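Local atomic coordinates of putative mandelate racemase (Zymomonas mobilis, PDB entry 2OX4), a protein that binds a magnesium ion and probably acts as a lyase (dehydratase) of the enolase superfamily, mandelate racemase group. Residues D168-D173 with G218-V223; I194-V199 with I226-A231; P23-V28 with E381-I386; I8-V13 with A50-L55; T298-I303 with H330-I335. All blocks are in the same frame, centred on the assembly; numbering follows the deposited sequence.

Contact 1 (D168-D173 with G218-V223); sequences DVLAHD and GHTDLV
The imidazole of His219 meets Asp168 and Ala171 obliquely, neither squarely over a face nor at an edge. A water lies at its edge, in the ring plane, 2.9 Å from ND1 of His219. The carboxylate plane of Asp168 is turned 34° from that ring. Both segments follow barrel strands at the C-terminal end of the enolase-type barrel. Residues 168-173 come after strand 164-167. Residues 218-223 lead from strand 211-215 into helix 222-232. The magnesium ion, held by Glu215, Glu241 and Glu267, is about 8 Å from the side chain of Asp168, too far for a ligand and consistent with a second-shell place behind Glu215.

OD1 of Asp168 turns back on its own loop. It accepts from Leu170 N, nearly along the C-O axis, which makes an Asx turn. Ala171 N reaches the same OD1 from above the carboxylate plane, at 3.1 Å. The water by His219 also lies 2.9 Å from Asp168 OD1, in position to donate to it, and links the two segments. OD2 is 3.9 Å from His219 ND1, and its hydrogen-bond partner is His217. Without the carboxylate, as with an alanine here, the Leu170 and Ala171 amides would probably lose their shared acceptor and the water its hold on this loop. Thr220 OG1 is hydrogen-bonded to Ile243 O. With OG1 so engaged, the methyl of Thr220 is set anti to the carbonyl carbon. That methyl, CG2, meets Leu170 CD1 at 3.8 Å.

Contact 2 (I194-V199 with I226-A231); sequences IGVERV and IQFAKA
Phe228 points the CE1-CZ side of its ring at the backbone of Gly195 and Val196. The two helices, 189-206 and 222-232, are neighbouring outer helices of the enolase-type barrel. Their short segments run 10.2 Å apart and cross at -38°. CG of Phe228 is anti to the backbone N (chi1 -168°), which carries the ring across the gap between the helices. Val196 N lies at the ring edge, near its plane, 3.8 Å from CE1 of Phe228. Gly195 CA stands obliquely to the same ring, 3.6 Å from CZ of Phe228. Glycine makes this approach possible. A CB at this position would point at the ring and clash with CE1.

The rest of the contact is apolar. Val196 holds CG1 anti to its backbone N, which leaves CG2 beside that N and directed at the second helix. CG2 meets the methyl of Ala231 and, more loosely, CE1 of Phe228. Val169 and Leu170, from the loop after strand 164-167, and Tyr240 of strand 237-241 also pack on Phe228, so the ring fills the layer between helices and barrel wall. The closest methyl pair is Val196 CG2 to Ala231 CB, at 3.6 Å.

Contact 3 (P23-V28 with E381-I386); sequences PILVKV and EKLYQI
Leu25 and Leu383 form the tight part of this contact. Their side chains cross at about a right angle, and CD1 of Leu25 meets CD2 of Leu383 at 3.6 Å. This holds for one of two modelled conformers of Leu25, so the detail is less certain. Both residues are buried. Leu25 has CG anti to the carbonyl carbon (chi1 -66°), and its CD1 branch reaches over to 381-386.

The other side is looser and wet. Lys27 stretches out as a fully extended chain, with CG anti to the backbone N (chi1 179°), and crosses Tyr384 at about a right angle. NZ of Lys27 stops 3.8 Å from OH of Tyr384. A water fills the corner between them. It donates to Glu381 OE1 at 2.7 Å, accepts a weak bond from Lys27 NZ at 2.9 Å, and has a weak bond with Tyr384 OH. Lys27 NZ and Glu381 OE1 themselves are 5.4 Å apart, so their opposite charges are linked through the water and do not touch. The hydroxyl of Tyr384 has a firmer partner in Glu9 OE2. Glu381 is exposed, which makes this the solvent side of the contact.

The contact fastens the chain leading into strand 387-393 onto the antiparallel sheet of the N-terminal capping domain. Strand 24-30 lies between strands 5-13 and 35-40. Leu25 and Lys27 point to one face of it, toward 381-386. Val26 and Val28 on the other face pack on helix 89-110. Tyr384 also stacks edge-to-face on Phe11 of strand 5-13, next to strand 24-30.

Contact 4 (I8-V13 with A50-L55); sequences IEIFHV and AAAGIL
Ile10 and Leu55 make the main apolar contact between strand 5-13 and helix 48-62. CD1 of Ile10 reaches the helix backbone, 3.6 Å from C of Leu55, and lies 3.8 Å from CB of Leu55. On its other branch, CG2 of Ile10 meets CD1 of Leu55 at 3.9 Å. Ile10 thus lies against Leu55 with both branches, and the two side chains cross obliquely. Its CG1 is anti to the carbonyl carbon (chi1 -59°), while CG2 is anti to the backbone N, so both arms face the helix. Cut back to an alanine, this position has neither branch, and a gap beside Leu55 is likely to open between sheet and helix.

Ala52 provides the second apolar contact. Its methyl lies 4.0 Å from CB of His12 and is oblique to the imidazole. CG2 of Ile10 is more distant, 4.5 Å from CB of Ala52.

Polar bonding involves the far end of His12. Its NE2 is hydrogen-bonded to a glycerol, probably from the crystallisation liquor.

This is strand-on-helix packing in the N-terminal capping domain of the enolase superfamily. The two segments run antiparallel at 176°, with their axes 8.9 Å apart. Facing away from the strand, Ala50 and Ile54 pack on another subunit. Strand 5-13 is flanked by strands 24-30 and 387-393. Leu55 also packs on Ile24 of strand 24-30 and on Ala97 and Phe98 of helix 89-110.

Contact 5 (T298-I303 with H330-I335); sequences TEFKKI and HAEIAI
Phe300 has CG anti to its backbone N (chi1 -177°), which swings the ring out of helix 296-309 toward helix 322-333. Ile335 places CG1 between the backbone N and the carbonyl carbon (chi1 58°), and this carries CD1 to the same ring. The methyl of Ala331 sits over one face of Phe300, offset toward the rim. Its CB is 4.0 Å from the ring centroid and 22° off the normal, a CH-pi contact. The nearest ring atom to that CB is CE2 of Phe300, at 3.7 Å. Ile335 CD1 approaches CE2 of Phe300 obliquely at 4.1 Å.

The two helices belong to the enolase-type barrel, where they are joined through strand 313-314. Leu291 and Cys294 of helix 291-294 also pack on Phe300. CG of Glu332 stands obliquely to the ring, 4.5 Å from CZ of Phe300. The carboxylate of Glu332 is bonded instead to His341 ND1 and Ala316 N.

A water makes the polar link. It accepts from Lys301 NZ at 3.0 Å and donates to Ala334 O at 2.9 Å, just past helix 322-333. The same NZ forms a salt bridge with Glu71 of a neighbouring subunit.

Overall arrangement
Contacts 1 and 2 share helix 222-232 and touch: Arg198 probably bonds to the carbonyls of Val169 and His172. Contacts 3 and 4 touch through the paired strands 24-30 and 5-13 of the capping sheet, one on each face. Contact 5 touches none of the others, though it shares the barrel domain with contacts 1 and 2. Contacts 1, 4 and 5 are buried, whereas 2 and 3 are partly open. Chemistry follows place. Near the magnesium ion, contact 1 is largely polar and water-linked, with one methyl contact. Contacts 2 and 4 are apolar packing. Contacts 3 and 5 combine apolar packing with a water bridge.

Contact 1 (D168-D173 with G218-V223)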
# COMPACT_ATOMS: atom_id res chain seq x y z
N ASP C 168 35.55 4.10 -10.64
CA ASP C 168 34.71 5.31 -10.65
C ASP C 168 35.07 6.10 -11.90
O ASP C 168 36.18 6.65 -11.99
CB ASP C 168 34.97 6.13 -9.39
CG ASP C 168 34.07 7.37 -9.28
OD1 ASP C 168 33.46 7.80 -10.29
OD2 ASP C 168 33.97 7.92 -8.16
N VAL C 169 34.13 6.16 -12.84
CA VAL C 169 34.38 6.79 -14.15
C VAL C 169 33.84 8.22 -14.28
O VAL C 169 34.07 8.88 -15.29
CB VAL C 169 33.90 5.90 -15.33
CG1 VAL C 169 34.64 4.56 -15.34
CG2 VAL C 169 32.38 5.67 -15.28
N LEU C 170 33.11 8.70 -13.25
CA LEU C 170 32.51 10.04 -13.29
C LEU C 170 33.25 11.07 -12.47
O LEU C 170 33.13 12.27 -12.73
CB LEU C 170 31.01 10.01 -12.90
CG LEU C 170 30.07 9.20 -13.79
CD1 LEU C 170 28.67 9.03 -13.15
CD2 LEU C 170 29.94 9.79 -15.19
N ALA C 171 34.03 10.61 -11.48
CA ALA C 171 34.57 11.50 -10.45
C ALA C 171 35.55 12.53 -11.00
O ALA C 171 35.61 13.67 -10.51
CB ALA C 171 35.22 10.70 -9.35
N HIS C 172 36.33 12.13 -12.00
CA HIS C 172 37.43 12.97 -12.49
C HIS C 172 37.17 13.47 -13.89
O HIS C 172 36.61 12.75 -14.73
CB HIS C 172 38.76 12.21 -12.43
CG HIS C 172 39.10 11.73 -11.06
ND1 HIS C 172 38.74 10.48 -10.61
CD2 HIS C 172 39.75 12.33 -10.04
CE1 HIS C 172 39.16 10.33 -9.36
NE2 HIS C 172 39.77 11.45 -8.99
N ASP C 173 37.55 14.72 -14.15
CA ASP C 173 37.59 15.22 -15.52
C ASP C 173 38.72 14.58 -16.32
O ASP C 173 39.48 13.78 -15.77
CB ASP C 173 37.61 16.76 -15.58
CG ASP C 173 38.92 17.38 -15.05
OD1 ASP C 173 38.89 18.60 -14.75
OD2 ASP C 173 39.96 16.69 -14.94
N GLY C 218 28.52 7.86 -4.32
CA GLY C 218 27.48 8.77 -3.82
C GLY C 218 27.56 10.20 -4.35
O GLY C 218 26.96 11.10 -3.77
N HIS C 219 28.30 10.41 -5.44
CA HIS C 219 28.44 11.73 -6.06
C HIS C 219 27.23 12.10 -6.91
O HIS C 219 26.90 13.28 -7.09
CB HIS C 219 29.68 11.76 -6.95
CG HIS C 219 30.97 11.64 -6.20
ND1 HIS C 219 32.09 11.04 -6.74
CD2 HIS C 219 31.32 12.06 -4.96
CE1 HIS C 219 33.07 11.09 -5.86
NE2 HIS C 219 32.63 11.69 -4.76
N THR C 220 26.60 11.08 -7.48
CA THR C 220 25.41 11.25 -8.29
C THR C 220 24.17 11.27 -7.37
O THR C 220 24.28 11.05 -6.17
CB THR C 220 25.28 10.11 -9.33
OG1 THR C 220 25.50 8.84 -8.70
CG2 THR C 220 26.31 10.31 -10.47
N ASP C 221 23.01 11.55 -7.95
CA ASP C 221 21.74 11.28 -7.29
C ASP C 221 20.90 10.39 -8.18
O ASP C 221 21.39 9.94 -9.20
CB ASP C 221 21.02 12.59 -6.92
CG ASP C 221 20.66 13.46 -8.13
OD1 ASP C 221 20.58 12.97 -9.28
OD2 ASP C 221 20.43 14.68 -7.91
N LEU C 222 19.65 10.14 -7.80
CA LEU C 222 18.77 9.28 -8.58
C LEU C 222 18.79 9.66 -10.06
O LEU C 222 18.99 8.80 -10.92
CB LEU C 222 17.34 9.35 -8.04
CG LEU C 222 16.27 8.59 -8.84
CD1 LEU C 222 15.12 8.18 -7.93
CD2 LEU C 222 15.77 9.43 -10.00
N VAL C 223 18.58 10.94 -10.34
CA VAL C 223 18.35 11.40 -11.72
C VAL C 223 19.61 11.18 -12.58
O VAL C 223 19.54 10.59 -13.68
CB VAL C 223 17.93 12.89 -11.72
CG1 VAL C 223 17.77 13.38 -13.15
CG2 VAL C 223 16.61 13.07 -10.92
O HOH W 1 31.46 9.56 -9.15

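Contact 2 (I194-V199 with I226-A231)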
# COMPACT_ATOMS: atom_id res chain seq x y z
N ILE C 194 32.37 11.15 -21.20
CA ILE C 194 33.58 10.86 -20.41
C ILE C 194 33.44 9.51 -19.67
O ILE C 194 34.34 8.67 -19.72
CB ILE C 194 33.90 12.00 -19.42
CG1 ILE C 194 34.49 13.21 -20.16
CG2 ILE C 194 34.90 11.56 -18.37
CD1 ILE C 194 34.51 14.49 -19.34
N GLY C 195 32.29 9.31 -19.02
CA GLY C 195 32.04 8.05 -18.34
C GLY C 195 31.95 6.87 -19.29
O GLY C 195 32.58 5.84 -19.05
N VAL C 196 31.18 7.01 -20.36
CA VAL C 196 31.02 5.96 -21.36
C VAL C 196 32.37 5.58 -22.00
O VAL C 196 32.67 4.39 -22.14
CB VAL C 196 30.02 6.35 -22.47
CG1 VAL C 196 30.09 5.38 -23.64
CG2 VAL C 196 28.58 6.37 -21.92
N GLU C 197 33.17 6.58 -22.38
CA GLU C 197 34.43 6.29 -23.08
C GLU C 197 35.39 5.48 -22.21
O GLU C 197 36.13 4.63 -22.72
CB GLU C 197 35.11 7.57 -23.63
CG GLU C 197 35.77 8.43 -22.56
CD GLU C 197 36.45 9.67 -23.13
OE1 GLU C 197 37.27 10.27 -22.42
OE2 GLU C 197 36.12 10.05 -24.28
N ARG C 198 35.36 5.72 -20.89
CA ARG C 198 36.19 4.99 -19.94
C ARG C 198 35.72 3.54 -19.78
O ARG C 198 36.53 2.62 -19.85
CB ARG C 198 36.25 5.71 -18.60
CG ARG C 198 37.05 6.99 -18.63
CD ARG C 198 36.68 7.94 -17.52
NE ARG C 198 37.49 9.15 -17.56
CZ ARG C 198 37.44 10.14 -16.68
NH1 ARG C 198 36.58 10.09 -15.67
NH2 ARG C 198 38.24 11.20 -16.82
N VAL C 199 34.41 3.35 -19.60
CA VAL C 199 33.84 2.00 -19.51
C VAL C 199 34.08 1.21 -20.79
O VAL C 199 34.51 0.05 -20.75
CB VAL C 199 32.30 2.04 -19.21
CG1 VAL C 199 31.70 0.62 -19.31
CG2 VAL C 199 32.04 2.65 -17.83
N ILE C 226 20.35 7.28 -13.07
CA ILE C 226 19.51 6.64 -14.08
C ILE C 226 20.02 7.01 -15.47
O ILE C 226 20.13 6.16 -16.34
CB ILE C 226 18.03 7.07 -13.93
CG1 ILE C 226 17.41 6.45 -12.65
CG2 ILE C 226 17.19 6.71 -15.17
CD1 ILE C 226 16.05 7.09 -12.29
N GLN C 227 20.36 8.28 -15.64
CA GLN C 227 20.82 8.80 -16.93
C GLN C 227 22.11 8.10 -17.37
O GLN C 227 22.23 7.69 -18.53
CB GLN C 227 21.04 10.30 -16.83
CG GLN C 227 21.36 10.97 -18.16
CD GLN C 227 21.72 12.42 -17.98
OE1 GLN C 227 21.54 12.99 -16.90
NE2 GLN C 227 22.21 13.05 -19.05
N PHE C 228 23.04 7.95 -16.44
CA PHE C 228 24.29 7.26 -16.72
C PHE C 228 24.12 5.75 -16.93
O PHE C 228 24.75 5.19 -17.83
CB PHE C 228 25.35 7.53 -15.65
CG PHE C 228 26.72 7.09 -16.05
CD1 PHE C 228 27.25 7.48 -17.28
CD2 PHE C 228 27.47 6.27 -15.22
CE1 PHE C 228 28.53 7.07 -17.67
CE2 PHE C 228 28.76 5.86 -15.59
CZ PHE C 228 29.28 6.26 -16.82
N ALA C 229 23.26 5.11 -16.13
CA ALA C 229 22.98 3.67 -16.33
C ALA C 229 22.51 3.34 -17.75
O ALA C 229 22.95 2.35 -18.34
CB ALA C 229 21.94 3.17 -15.31
N LYS C 230 21.63 4.18 -18.29
CA LYS C 230 21.16 4.01 -19.66
C LYS C 230 22.31 3.98 -20.66
O LYS C 230 22.31 3.20 -21.61
CB LYS C 230 20.17 5.12 -20.03
CG LYS C 230 18.86 5.07 -19.26
CD LYS C 230 17.89 6.13 -19.74
CE LYS C 230 16.79 6.38 -18.72
NZ LYS C 230 15.98 5.17 -18.47
N ALA C 231 23.29 4.84 -20.43
CA ALA C 231 24.41 5.00 -21.36
C ALA C 231 25.43 3.86 -21.31
O ALA C 231 26.13 3.62 -22.29
CB ALA C 231 25.09 6.33 -21.13

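Contact 3 (P23-V28 with E381-I386)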
# COMPACT_ATOMS: atom_id res chain seq x y z
N PRO C 23 43.93 5.86 9.40
CA PRO C 23 43.27 4.71 10.03
C PRO C 23 43.15 4.80 11.55
O PRO C 23 43.93 5.50 12.21
CB PRO C 23 44.16 3.52 9.66
CG PRO C 23 45.09 4.01 8.62
CD PRO C 23 45.15 5.48 8.65
N ILE C 24 42.16 4.10 12.09
CA ILE C 24 41.89 4.10 13.52
C ILE C 24 41.84 2.65 13.99
O ILE C 24 40.98 1.87 13.56
CB ILE C 24 40.55 4.82 13.89
CG1 ILE C 24 40.40 6.16 13.16
CG2 ILE C 24 40.49 5.04 15.41
CD1 ILE C 24 39.52 6.09 11.90
N LEU C 25 42.79 2.30 14.86
CA LEU C 25 42.91 0.94 15.35
C LEU C 25 42.75 0.89 16.86
O LEU C 25 43.06 1.86 17.55
CB LEU C 25 44.27 0.35 14.94
CG LEU C 25 44.43 0.16 13.44
CD1 LEU C 25 45.88 0.09 13.01
CD2 LEU C 25 43.69 -1.08 12.99
N VAL C 26 42.24 -0.24 17.35
CA VAL C 26 42.04 -0.47 18.78
C VAL C 26 42.66 -1.79 19.18
O VAL C 26 42.48 -2.81 18.49
CB VAL C 26 40.52 -0.40 19.21
CG1 VAL C 26 39.71 -1.59 18.65
CG2 VAL C 26 40.40 -0.35 20.73
N LYS C 27 43.41 -1.76 20.27
CA LYS C 27 43.99 -2.96 20.86
C LYS C 27 43.43 -3.18 22.26
O LYS C 27 43.55 -2.33 23.15
CB LYS C 27 45.53 -2.86 20.88
CG LYS C 27 46.23 -4.09 21.51
CD LYS C 27 47.77 -3.94 21.49
CE LYS C 27 48.45 -5.06 22.26
NZ LYS C 27 49.93 -4.97 22.09
N VAL C 28 42.77 -4.33 22.42
CA VAL C 28 42.08 -4.68 23.67
C VAL C 28 42.84 -5.79 24.37
O VAL C 28 42.91 -6.91 23.85
CB VAL C 28 40.64 -5.15 23.37
CG1 VAL C 28 39.91 -5.57 24.67
CG2 VAL C 28 39.87 -4.07 22.62
N GLU C 381 55.02 -2.55 16.03
CA GLU C 381 55.40 -1.71 17.17
C GLU C 381 55.52 -0.24 16.80
O GLU C 381 55.38 0.63 17.66
CB GLU C 381 56.72 -2.19 17.81
CG GLU C 381 56.64 -3.56 18.47
CD GLU C 381 55.93 -3.51 19.81
OE1 GLU C 381 54.87 -4.16 19.94
OE2 GLU C 381 56.42 -2.83 20.73
N LYS C 382 55.77 0.03 15.51
CA LYS C 382 55.91 1.39 15.00
C LYS C 382 54.67 2.24 15.26
O LYS C 382 54.77 3.47 15.39
CB LYS C 382 56.18 1.36 13.49
CG LYS C 382 57.15 2.43 13.01
CD LYS C 382 56.91 2.82 11.55
CE LYS C 382 56.72 1.60 10.66
NZ LYS C 382 57.97 0.82 10.45
N LEU C 383 53.50 1.60 15.34
CA LEU C 383 52.24 2.31 15.54
C LEU C 383 52.27 3.29 16.70
O LEU C 383 51.69 4.36 16.61
CB LEU C 383 51.07 1.35 15.71
CG LEU C 383 50.18 1.41 14.47
CD1 LEU C 383 50.77 0.50 13.40
CD2 LEU C 383 48.78 1.01 14.84
N TYR C 384 52.97 2.93 17.77
CA TYR C 384 53.07 3.78 18.96
C TYR C 384 53.73 5.12 18.65
O TYR C 384 53.45 6.12 19.30
CB TYR C 384 53.83 3.04 20.07
CG TYR C 384 53.06 1.87 20.65
CD1 TYR C 384 53.11 0.60 20.05
CD2 TYR C 384 52.27 2.03 21.78
CE1 TYR C 384 52.38 -0.47 20.57
CE2 TYR C 384 51.54 0.97 22.31
CZ TYR C 384 51.60 -0.27 21.71
OH TYR C 384 50.87 -1.31 22.24
N GLN C 385 54.60 5.14 17.65
CA GLN C 385 55.35 6.34 17.30
C GLN C 385 54.71 7.15 16.17
O GLN C 385 55.07 8.31 15.95
CB GLN C 385 56.80 5.97 16.94
CG GLN C 385 57.73 5.86 18.15
CD GLN C 385 57.78 7.13 18.99
OE1 GLN C 385 57.20 7.19 20.08
NE2 GLN C 385 58.46 8.15 18.48
N ILE C 386 53.78 6.54 15.44
CA ILE C 386 53.19 7.19 14.26
C ILE C 386 51.66 7.36 14.40
O ILE C 386 50.94 7.44 13.40
CB ILE C 386 53.55 6.47 12.93
CG1 ILE C 386 53.04 5.02 12.93
CG2 ILE C 386 55.07 6.51 12.68
CD1 ILE C 386 52.90 4.46 11.53
O HOH W 2 52.22 -3.93 20.56

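Contact 4 (I8-V13 with A50-L55)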
# COMPACT_ATOMS: atom_id res chain seq x y z
N ILE C 8 42.81 -0.86 27.12
CA ILE C 8 42.33 -0.55 25.78
C ILE C 8 43.23 0.55 25.24
O ILE C 8 43.40 1.59 25.87
CB ILE C 8 40.84 -0.11 25.81
CG1 ILE C 8 39.94 -1.32 26.11
CG2 ILE C 8 40.43 0.54 24.45
CD1 ILE C 8 38.53 -0.94 26.51
N GLU C 9 43.81 0.31 24.07
CA GLU C 9 44.69 1.29 23.45
C GLU C 9 44.16 1.68 22.09
O GLU C 9 43.79 0.82 21.31
CB GLU C 9 46.09 0.72 23.30
CG GLU C 9 46.74 0.34 24.62
CD GLU C 9 47.99 -0.50 24.40
OE1 GLU C 9 47.87 -1.74 24.25
OE2 GLU C 9 49.09 0.08 24.35
N ILE C 10 44.13 2.98 21.81
CA ILE C 10 43.54 3.45 20.56
C ILE C 10 44.58 4.23 19.77
O ILE C 10 45.19 5.15 20.30
CB ILE C 10 42.27 4.32 20.81
CG1 ILE C 10 41.23 3.53 21.60
CG2 ILE C 10 41.68 4.84 19.50
CD1 ILE C 10 40.50 4.37 22.61
N PHE C 11 44.75 3.86 18.51
CA PHE C 11 45.78 4.45 17.65
C PHE C 11 45.10 5.18 16.50
O PHE C 11 44.56 4.54 15.60
CB PHE C 11 46.68 3.35 17.06
CG PHE C 11 47.33 2.47 18.10
CD1 PHE C 11 46.67 1.35 18.60
CD2 PHE C 11 48.62 2.75 18.55
CE1 PHE C 11 47.26 0.54 19.56
CE2 PHE C 11 49.22 1.94 19.50
CZ PHE C 11 48.55 0.83 20.01
N HIS C 12 45.12 6.50 16.53
CA HIS C 12 44.66 7.27 15.39
C HIS C 12 45.90 7.61 14.54
O HIS C 12 46.66 8.55 14.86
CB HIS C 12 43.88 8.52 15.85
CG HIS C 12 43.24 9.29 14.73
ND1 HIS C 12 42.72 10.56 14.89
CD2 HIS C 12 43.03 8.96 13.43
CE1 HIS C 12 42.23 10.98 13.74
NE2 HIS C 12 42.40 10.04 12.84
N VAL C 13 46.13 6.80 13.52
CA VAL C 13 47.40 6.78 12.78
C VAL C 13 47.59 8.12 12.08
O VAL C 13 46.63 8.68 11.53
CB VAL C 13 47.46 5.62 11.75
CG1 VAL C 13 48.77 5.67 10.94
CG2 VAL C 13 47.34 4.28 12.45
N ALA C 50 36.62 11.69 15.32
CA ALA C 50 35.37 11.33 15.99
C ALA C 50 35.37 9.83 16.30
O ALA C 50 34.91 9.42 17.36
CB ALA C 50 34.17 11.72 15.13
N ALA C 51 35.89 9.02 15.38
CA ALA C 51 36.09 7.59 15.62
C ALA C 51 37.05 7.34 16.79
O ALA C 51 36.77 6.52 17.67
CB ALA C 51 36.58 6.89 14.33
N ALA C 52 38.17 8.07 16.84
CA ALA C 52 39.09 7.91 17.97
C ALA C 52 38.41 8.29 19.28
O ALA C 52 38.60 7.62 20.30
CB ALA C 52 40.36 8.75 17.74
N GLY C 53 37.58 9.34 19.25
CA GLY C 53 36.87 9.82 20.43
C GLY C 53 35.78 8.87 20.90
O GLY C 53 35.62 8.66 22.10
N ILE C 54 35.02 8.30 19.96
CA ILE C 54 34.00 7.31 20.35
C ILE C 54 34.61 6.08 21.02
O ILE C 54 34.05 5.53 21.98
CB ILE C 54 32.99 6.94 19.21
CG1 ILE C 54 31.69 6.38 19.81
CG2 ILE C 54 33.58 5.89 18.25
CD1 ILE C 54 30.81 7.38 20.50
N LEU C 55 35.78 5.65 20.52
CA LEU C 55 36.44 4.47 21.09
C LEU C 55 36.89 4.76 22.52
O LEU C 55 36.71 3.94 23.42
CB LEU C 55 37.61 4.03 20.21
CG LEU C 55 37.20 3.44 18.86
CD1 LEU C 55 38.43 3.26 17.98
CD2 LEU C 55 36.49 2.10 19.07

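Contact 5 (T298-I303 with H330-I335)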
# COMPACT_ATOMS: atom_id res chain seq x y z
N THR C 298 29.71 -9.46 14.73
CA THR C 298 28.41 -9.82 15.32
C THR C 298 27.27 -9.32 14.43
O THR C 298 26.34 -10.07 14.08
CB THR C 298 28.31 -9.26 16.75
OG1 THR C 298 29.30 -9.88 17.57
CG2 THR C 298 26.92 -9.53 17.37
N GLU C 299 27.36 -8.06 14.04
CA GLU C 299 26.29 -7.44 13.27
C GLU C 299 26.39 -7.74 11.78
O GLU C 299 25.36 -7.91 11.11
CB GLU C 299 26.25 -5.93 13.52
CG GLU C 299 24.96 -5.24 13.05
CD GLU C 299 23.77 -5.46 13.98
OE1 GLU C 299 23.88 -6.23 14.95
OE2 GLU C 299 22.71 -4.84 13.73
N PHE C 300 27.60 -7.80 11.24
CA PHE C 300 27.81 -8.22 9.84
C PHE C 300 27.07 -9.52 9.56
O PHE C 300 26.36 -9.65 8.56
CB PHE C 300 29.29 -8.45 9.56
CG PHE C 300 29.60 -8.82 8.13
CD1 PHE C 300 30.05 -7.84 7.23
CD2 PHE C 300 29.52 -10.14 7.69
CE1 PHE C 300 30.38 -8.17 5.92
CE2 PHE C 300 29.83 -10.47 6.35
CZ PHE C 300 30.26 -9.49 5.48
N LYS C 301 27.22 -10.48 10.46
CA LYS C 301 26.58 -11.78 10.32
C LYS C 301 25.06 -11.64 10.29
O LYS C 301 24.39 -12.22 9.43
CB LYS C 301 26.99 -12.72 11.46
CG LYS C 301 26.80 -14.19 11.15
CD LYS C 301 27.73 -15.06 11.98
CE LYS C 301 27.02 -16.31 12.48
NZ LYS C 301 26.51 -17.14 11.36
N LYS C 302 24.52 -10.86 11.22
CA LYS C 302 23.07 -10.61 11.27
C LYS C 302 22.55 -9.94 10.01
O LYS C 302 21.47 -10.28 9.51
CB LYS C 302 22.71 -9.79 12.53
CG LYS C 302 23.12 -10.50 13.85
CD LYS C 302 22.78 -9.69 15.11
CE LYS C 302 23.33 -10.42 16.36
NZ LYS C 302 23.04 -9.68 17.63
N ILE C 303 23.31 -9.00 9.48
CA ILE C 303 22.93 -8.32 8.23
C ILE C 303 22.95 -9.29 7.07
O ILE C 303 21.99 -9.37 6.31
CB ILE C 303 23.83 -7.09 7.93
CG1 ILE C 303 23.63 -6.01 9.00
CG2 ILE C 303 23.52 -6.54 6.52
CD1 ILE C 303 24.81 -5.03 9.13
N HIS C 330 37.50 -13.53 7.14
CA HIS C 330 36.80 -14.43 8.06
C HIS C 330 35.29 -14.29 7.93
O HIS C 330 34.58 -15.29 7.81
CB HIS C 330 37.23 -14.18 9.50
CG HIS C 330 38.66 -14.57 9.77
ND1 HIS C 330 39.02 -15.86 10.11
CD2 HIS C 330 39.80 -13.85 9.72
CE1 HIS C 330 40.33 -15.91 10.28
NE2 HIS C 330 40.83 -14.70 10.05
N ALA C 331 34.81 -13.04 7.94
CA ALA C 331 33.37 -12.75 7.84
C ALA C 331 32.80 -13.33 6.54
O ALA C 331 31.77 -13.99 6.54
CB ALA C 331 33.13 -11.24 7.93
N GLU C 332 33.51 -13.09 5.44
CA GLU C 332 33.04 -13.50 4.12
C GLU C 332 33.07 -14.99 3.86
O GLU C 332 32.17 -15.53 3.22
CB GLU C 332 33.82 -12.78 3.03
CG GLU C 332 33.48 -11.29 2.94
CD GLU C 332 34.36 -10.57 1.94
OE1 GLU C 332 35.57 -10.89 1.83
OE2 GLU C 332 33.84 -9.68 1.24
N ILE C 333 34.12 -15.67 4.33
CA ILE C 333 34.21 -17.12 4.11
C ILE C 333 33.13 -17.86 4.90
O ILE C 333 32.72 -18.96 4.52
CB ILE C 333 35.63 -17.68 4.39
CG1 ILE C 333 35.86 -18.97 3.59
CG2 ILE C 333 35.86 -17.91 5.88
CD1 ILE C 333 37.27 -19.10 3.05
N ALA C 334 32.65 -17.25 5.99
CA ALA C 334 31.67 -17.89 6.87
C ALA C 334 30.20 -17.71 6.46
O ALA C 334 29.30 -18.24 7.14
CB ALA C 334 31.86 -17.42 8.31
N ILE C 335 29.93 -16.98 5.39
CA ILE C 335 28.53 -16.76 4.97
C ILE C 335 28.24 -17.49 3.65
O ILE C 335 29.11 -17.56 2.78
CB ILE C 335 28.16 -15.23 4.85
CG1 ILE C 335 29.08 -14.51 3.85
CG2 ILE C 335 28.18 -14.54 6.24
CD1 ILE C 335 28.60 -13.09 3.46
O HOH W 3 28.59 -16.41 9.34